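Local coordinates for pentacotripeptide-repeat region of PRORP domain-containing protein (Brachypodium distachyon, PDB 4ME2) that probably binds group II intron RNA in the chloroplast, as a pentatricopeptide-repeat protein built from helix-turn-helix repeats, at residues M89-L92 with Q93-G96; E166-Y169 with K170-L174. All coordinates share one frame; numbering follows the deposited sequence.

Contact 1 (M89-L92 with Q93-G96)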
ATOM      1  N   MET A  89     -13.239  -3.502   8.056  1.00 19.66           N
ATOM      2  CA  MET A  89     -12.282  -2.605   7.415  1.00 19.99           C
ATOM      3  C   MET A  89     -12.976  -1.635   6.463  1.00 21.01           C
ATOM      4  O   MET A  89     -12.743  -0.427   6.517  1.00 21.38           O
ATOM      5  CB  MET A  89     -11.222  -3.408   6.656  1.00 20.04           C
ATOM      6  CG  MET A  89     -10.143  -2.555   6.022  1.00 20.39           C
ATOM      7  SD  MET A  89      -9.019  -3.556   5.036  1.00 21.57           S
ATOM      8  CE  MET A  89     -10.112  -4.066   3.716  1.00 22.70           C
ATOM      9  N   ALA A  90     -13.836  -2.170   5.603  1.00 20.92           N
ATOM     10  CA  ALA A  90     -14.496  -1.361   4.583  1.00 22.01           C
ATOM     11  C   ALA A  90     -15.448  -0.351   5.208  1.00 22.14           C
ATOM     12  O   ALA A  90     -15.586   0.759   4.707  1.00 23.34           O
ATOM     13  CB  ALA A  90     -15.232  -2.247   3.586  1.00 23.25           C
ATOM     14  N   GLU A  91     -16.104  -0.735   6.294  1.00 22.23           N
ATOM     15  CA  GLU A  91     -16.999   0.191   6.981  1.00 22.61           C
ATOM     16  C   GLU A  91     -16.232   1.320   7.666  1.00 21.76           C
ATOM     17  O   GLU A  91     -16.678   2.470   7.673  1.00 22.21           O
ATOM     18  CB  GLU A  91     -17.882  -0.541   7.981  1.00 23.02           C
ATOM     19  CG  GLU A  91     -18.810   0.367   8.785  1.00 24.49           C
ATOM     20  CD  GLU A  91     -19.853   1.097   7.940  1.00 25.69           C
ATOM     21  OE1 GLU A  91     -19.972   0.832   6.723  1.00 26.81           O
ATOM     22  OE2 GLU A  91     -20.574   1.946   8.504  1.00 27.00           O
ATOM     23  N   LEU A  92     -15.078   1.002   8.241  1.00 20.98           N
ATOM     24  CA  LEU A  92     -14.228   2.047   8.805  1.00 20.83           C
ATOM     25  C   LEU A  92     -13.755   3.016   7.713  1.00 21.90           C
ATOM     26  O   LEU A  92     -13.715   4.228   7.933  1.00 22.48           O
ATOM     27  CB  LEU A  92     -13.047   1.443   9.566  1.00 19.91           C
ATOM     28  CG  LEU A  92     -13.382   0.729  10.876  1.00 19.44           C
ATOM     29  CD1 LEU A  92     -12.271  -0.252  11.212  1.00 19.07           C
ATOM     30  CD2 LEU A  92     -13.623   1.698  12.033  1.00 19.67           C
ATOM     31  N   GLN A  93     -13.409   2.477   6.543  1.00 21.95           N
ATOM     32  CA  GLN A  93     -13.061   3.287   5.371  1.00 23.70           C
ATOM     33  C   GLN A  93     -14.212   4.222   5.004  1.00 24.32           C
ATOM     34  O   GLN A  93     -14.000   5.419   4.793  1.00 25.19           O
ATOM     35  CB  GLN A  93     -12.736   2.401   4.161  1.00 24.03           C
ATOM     36  CG  GLN A  93     -11.404   1.666   4.199  1.00 24.74           C
ATOM     37  CD  GLN A  93     -11.222   0.743   2.999  1.00 25.21           C
ATOM     38  OE1 GLN A  93     -11.549  -0.442   3.064  1.00 26.08           O
ATOM     39  NE2 GLN A  93     -10.719   1.292   1.893  1.00 24.65           N
ATOM     40  N   ARG A  94     -15.425   3.673   4.940  1.00 25.25           N
ATOM     41  CA  ARG A  94     -16.611   4.429   4.517  1.00 26.43           C
ATOM     42  C   ARG A  94     -16.927   5.573   5.477  1.00 26.42           C
ATOM     43  O   ARG A  94     -17.298   6.671   5.047  1.00 27.55           O
ATOM     44  CB  ARG A  94     -17.830   3.508   4.382  1.00 27.79           C
ATOM     45  CG  ARG A  94     -19.020   4.150   3.677  1.00 29.90           C
ATOM     46  CD  ARG A  94     -20.297   3.348   3.883  1.00 30.97           C
ATOM     47  NE  ARG A  94     -20.688   3.303   5.290  1.00 32.10           N
ATOM     48  CZ  ARG A  94     -21.317   4.286   5.929  1.00 32.92           C
ATOM     49  NH1 ARG A  94     -21.638   5.405   5.290  1.00 34.41           N
ATOM     50  NH2 ARG A  94     -21.624   4.151   7.212  1.00 32.42           N
ATOM     51  N   GLN A  95     -16.768   5.310   6.770  1.00 25.21           N
ATOM     52  CA  GLN A  95     -16.995   6.317   7.808  1.00 24.86           C
ATOM     53  C   GLN A  95     -15.897   7.382   7.841  1.00 25.16           C
ATOM     54  O   GLN A  95     -16.038   8.400   8.519  1.00 26.05           O
ATOM     55  CB  GLN A  95     -17.144   5.652   9.179  1.00 24.46           C
ATOM     56  CG  GLN A  95     -18.392   4.789   9.304  1.00 24.40           C
ATOM     57  CD  GLN A  95     -18.558   4.157  10.671  1.00 24.92           C
ATOM     58  OE1 GLN A  95     -19.319   3.202  10.829  1.00 26.59           O
ATOM     59  NE2 GLN A  95     -17.861   4.685  11.667  1.00 24.35           N
ATOM     60  N   GLY A  96     -14.816   7.153   7.100  1.00 24.23           N
ATOM     61  CA  GLY A  96     -13.704   8.102   7.047  1.00 23.16           C
ATOM     62  C   GLY A  96     -12.696   7.966   8.178  1.00 22.24           C
ATOM     63  O   GLY A  96     -11.858   8.848   8.372  1.00 22.50           O
TER

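Contact 2 (E166-Y169 with K170-L174)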
ATOM      1  N   GLU A 166       4.076 -10.086 -11.503  1.00 41.20           N
ATOM      2  CA  GLU A 166       3.204  -9.078 -10.890  1.00 40.04           C
ATOM      3  C   GLU A 166       2.232  -8.429 -11.872  1.00 38.86           C
ATOM      4  O   GLU A 166       2.598  -8.136 -13.012  1.00 39.37           O
ATOM      5  CB  GLU A 166       4.046  -7.987 -10.220  1.00 40.37           C
ATOM      6  CG  GLU A 166       3.252  -7.064  -9.310  1.00 40.67           C
ATOM      7  CD  GLU A 166       2.732  -7.772  -8.072  1.00 41.24           C
ATOM      8  OE1 GLU A 166       3.344  -8.778  -7.654  1.00 40.58           O
ATOM      9  OE2 GLU A 166       1.708  -7.323  -7.519  1.00 40.90           O
ATOM     10  N   ASP A 167       1.000  -8.195 -11.417  1.00 36.78           N
ATOM     11  CA  ASP A 167       0.001  -7.477 -12.209  1.00 35.02           C
ATOM     12  C   ASP A 167       0.411  -6.009 -12.371  1.00 33.77           C
ATOM     13  O   ASP A 167       0.176  -5.176 -11.486  1.00 33.28           O
ATOM     14  CB  ASP A 167      -1.394  -7.601 -11.583  1.00 34.98           C
ATOM     15  CG  ASP A 167      -2.483  -6.933 -12.419  1.00 34.37           C
ATOM     16  OD1 ASP A 167      -2.199  -5.936 -13.116  1.00 34.60           O
ATOM     17  OD2 ASP A 167      -3.639  -7.400 -12.377  1.00 35.65           O
ATOM     18  N   VAL A 168       1.015  -5.710 -13.518  1.00 32.32           N
ATOM     19  CA  VAL A 168       1.556  -4.382 -13.807  1.00 31.41           C
ATOM     20  C   VAL A 168       0.505  -3.281 -13.691  1.00 29.93           C
ATOM     21  O   VAL A 168       0.803  -2.187 -13.209  1.00 28.27           O
ATOM     22  CB  VAL A 168       2.236  -4.337 -15.193  1.00 31.76           C
ATOM     23  CG1 VAL A 168       2.526  -2.903 -15.617  1.00 32.58           C
ATOM     24  CG2 VAL A 168       3.518  -5.160 -15.176  1.00 32.97           C
ATOM     25  N   TYR A 169      -0.719  -3.568 -14.122  1.00 29.14           N
ATOM     26  CA  TYR A 169      -1.793  -2.583 -14.043  1.00 28.91           C
ATOM     27  C   TYR A 169      -2.061  -2.170 -12.595  1.00 27.92           C
ATOM     28  O   TYR A 169      -2.133  -0.981 -12.283  1.00 27.14           O
ATOM     29  CB  TYR A 169      -3.074  -3.109 -14.702  1.00 30.12           C
ATOM     30  CG  TYR A 169      -4.275  -2.222 -14.483  1.00 30.80           C
ATOM     31  CD1 TYR A 169      -4.512  -1.116 -15.301  1.00 31.63           C
ATOM     32  CD2 TYR A 169      -5.177  -2.489 -13.455  1.00 31.85           C
ATOM     33  CE1 TYR A 169      -5.610  -0.298 -15.096  1.00 33.08           C
ATOM     34  CE2 TYR A 169      -6.278  -1.677 -13.244  1.00 32.71           C
ATOM     35  CZ  TYR A 169      -6.491  -0.588 -14.067  1.00 33.18           C
ATOM     36  OH  TYR A 169      -7.584   0.217 -13.858  1.00 35.62           O
ATOM     37  N   LYS A 170      -2.194  -3.154 -11.715  1.00 27.84           N
ATOM     38  CA  LYS A 170      -2.425  -2.878 -10.302  1.00 27.22           C
ATOM     39  C   LYS A 170      -1.200  -2.240  -9.652  1.00 26.03           C
ATOM     40  O   LYS A 170      -1.332  -1.333  -8.826  1.00 24.35           O
ATOM     41  CB  LYS A 170      -2.824  -4.154  -9.567  1.00 28.61           C
ATOM     42  CG  LYS A 170      -4.193  -4.674  -9.965  1.00 29.64           C
ATOM     43  CD  LYS A 170      -4.472  -6.020  -9.320  1.00 31.46           C
ATOM     44  CE  LYS A 170      -5.941  -6.145  -8.951  1.00 33.06           C
ATOM     45  NZ  LYS A 170      -6.217  -7.473  -8.333  1.00 35.32           N
ATOM     46  N   LEU A 171      -0.012  -2.702 -10.026  1.00 24.98           N
ATOM     47  CA  LEU A 171       1.215  -2.099  -9.508  1.00 24.15           C
ATOM     48  C   LEU A 171       1.306  -0.631  -9.918  1.00 23.52           C
ATOM     49  O   LEU A 171       1.723   0.224  -9.125  1.00 22.17           O
ATOM     50  CB  LEU A 171       2.447  -2.864  -9.995  1.00 25.01           C
ATOM     51  CG  LEU A 171       3.772  -2.464  -9.344  1.00 25.17           C
ATOM     52  CD1 LEU A 171       3.821  -2.923  -7.892  1.00 26.38           C
ATOM     53  CD2 LEU A 171       4.949  -3.020 -10.132  1.00 26.81           C
ATOM     54  N   THR A 172       0.902  -0.334 -11.151  1.00 23.44           N
ATOM     55  CA  THR A 172       0.970   1.035 -11.660  1.00 23.28           C
ATOM     56  C   THR A 172      -0.046   1.928 -10.947  1.00 22.76           C
ATOM     57  O   THR A 172       0.217   3.109 -10.704  1.00 21.96           O
ATOM     58  CB  THR A 172       0.786   1.092 -13.195  1.00 23.68           C
ATOM     59  OG1 THR A 172       1.775   0.261 -13.824  1.00 24.12           O
ATOM     60  CG2 THR A 172       0.962   2.522 -13.706  1.00 24.21           C
ATOM     61  N   ARG A 173      -1.202   1.356 -10.613  1.00 23.08           N
ATOM     62  CA  ARG A 173      -2.224   2.061  -9.841  1.00 23.15           C
ATOM     63  C   ARG A 173      -1.683   2.517  -8.492  1.00 21.11           C
ATOM     64  O   ARG A 173      -1.927   3.652  -8.078  1.00 20.81           O
ATOM     65  CB  ARG A 173      -3.456   1.183  -9.612  1.00 25.50           C
ATOM     66  CG  ARG A 173      -4.381   1.080 -10.812  1.00 29.03           C
ATOM     67  CD  ARG A 173      -5.764   0.573 -10.427  1.00 31.62           C
ATOM     68  NE  ARG A 173      -6.546   1.557  -9.677  1.00 33.89           N
ATOM     69  CZ  ARG A 173      -7.137   2.623 -10.213  1.00 35.17           C
ATOM     70  NH1 ARG A 173      -7.033   2.874 -11.514  1.00 35.95           N
ATOM     71  NH2 ARG A 173      -7.829   3.452  -9.441  1.00 36.30           N
ATOM     72  N   LEU A 174      -0.961   1.629  -7.812  1.00 20.40           N
ATOM     73  CA  LEU A 174      -0.333   1.977  -6.538  1.00 19.30           C
ATOM     74  C   LEU A 174       0.703   3.088  -6.722  1.00 18.97           C
ATOM     75  O   LEU A 174       0.742   4.049  -5.944  1.00 17.95           O
ATOM     76  CB  LEU A 174       0.294   0.744  -5.886  1.00 19.27           C
ATOM     77  CG  LEU A 174       1.138   0.999  -4.632  1.00 18.61           C
ATOM     78  CD1 LEU A 174       0.328   1.663  -3.525  1.00 18.63           C
ATOM     79  CD2 LEU A 174       1.739  -0.305  -4.130  1.00 18.65           C
TER

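Contact 1 (M89-L92 with Q93-G96)
Glu91 and Arg94 lie side by side on the flank of the helix turned to solvent, and the guanidinium takes the carboxylate side-on with two nitrogens. Arg94 NE gives an almost straight bond to OE1 of Glu91 (2.9 Å, 176° at the hydrogen), while Arg94 NH2 reaches Glu91 OE2 at 2.8 Å. Both acceptors are met on their syn sides, somewhat out of the carboxylate plane; the two flat groups are turned 35° apart. With CG of Glu91 anti to the backbone N and a bend at chi2 (64°), the acid folds forward to the next turn. With an alanine in place of Glu91, the Arg94 guanidinium would probably lose its mate across this turn and be able to swing on its long chain.

The other flank is packed, with Met89 and Leu92 buried. Met89 and Gln93 run alongside each other, CG of Met89 3.9 Å from Gln93 OE1, and both touch helices 98-109 and 118-126. Leu92 lies against Val53 and Leu56 of helix 47-59 and Ala101 of helix 98-109.

At Gly96 the backbone leaves helical angles with positive phi, where a CB would jam against the preceding carbonyl oxygen, and Gly96 N bonds to Gln93 O at 3.0 Å. This is a Schellman motif, closing the C-terminal end of an amphipathic helix in a helical-repeat fold.

Contact 2 (E166-Y169 with K170-L174)
Glu166, just ahead of the helix, rests its CG against CB of Leu171 at 4.3 Å, while its carboxylate turns elsewhere, to a salt bridge with Lys150. Asp167 is the N-cap. Its OD1 accepts from Lys170 N at 3.1 Å, the donor standing well above the carboxylate plane, and its backbone O takes Leu171 N. The Lys170 chain slants across the same carboxylate, CD lying 3.5 Å from Asp167 OD2, but NZ runs on past it and stays 4.8 Å from that oxygen.

Val168 contributes mainly its carbonyl. Thr172 N (2.8 Å) and Thr172 OG1 (2.7 Å) both donate to Val168 O, from opposite faces of its plane; OG1 sits beside the backbone N (chi1 -57°), which turns the hydroxyl back to the preceding turn. Tyr169 then lies along Arg173, pointing the same way. Arg173 CG stands over one ring face toward the rim, and its CD comes 3.6 Å from Tyr169 CE2.

The chemistry implies a helix start secured by its own side chains: an acid satisfies an amide of the first turn and probably suits the positive end of the helix dipole, while the threonine hydroxyl finds its acceptor within the helix.

How the contacts relate
The two contacts mark opposite kinds of helix end: contact 1 is the C-terminal finish of helix 82-94, contact 2 the N-terminal start of helix 168-180. They follow one another along the chain and do not touch; their centres are 24 Å apart and their nearest atoms about 12 Å. Helix 118-126 lies between them in the fold and meets both, taking Met89 on Phe124 and Gln93 on Thr123 and Phe124 from contact 1, and Leu174 of contact 2 on Tyr121 and Val125. Contact 2 is the nearer to the middle of the chain, its centre 11 Å away against 16 Å. No RNA is among the contacts described for either, and a part in RNA recognition cannot be read from them.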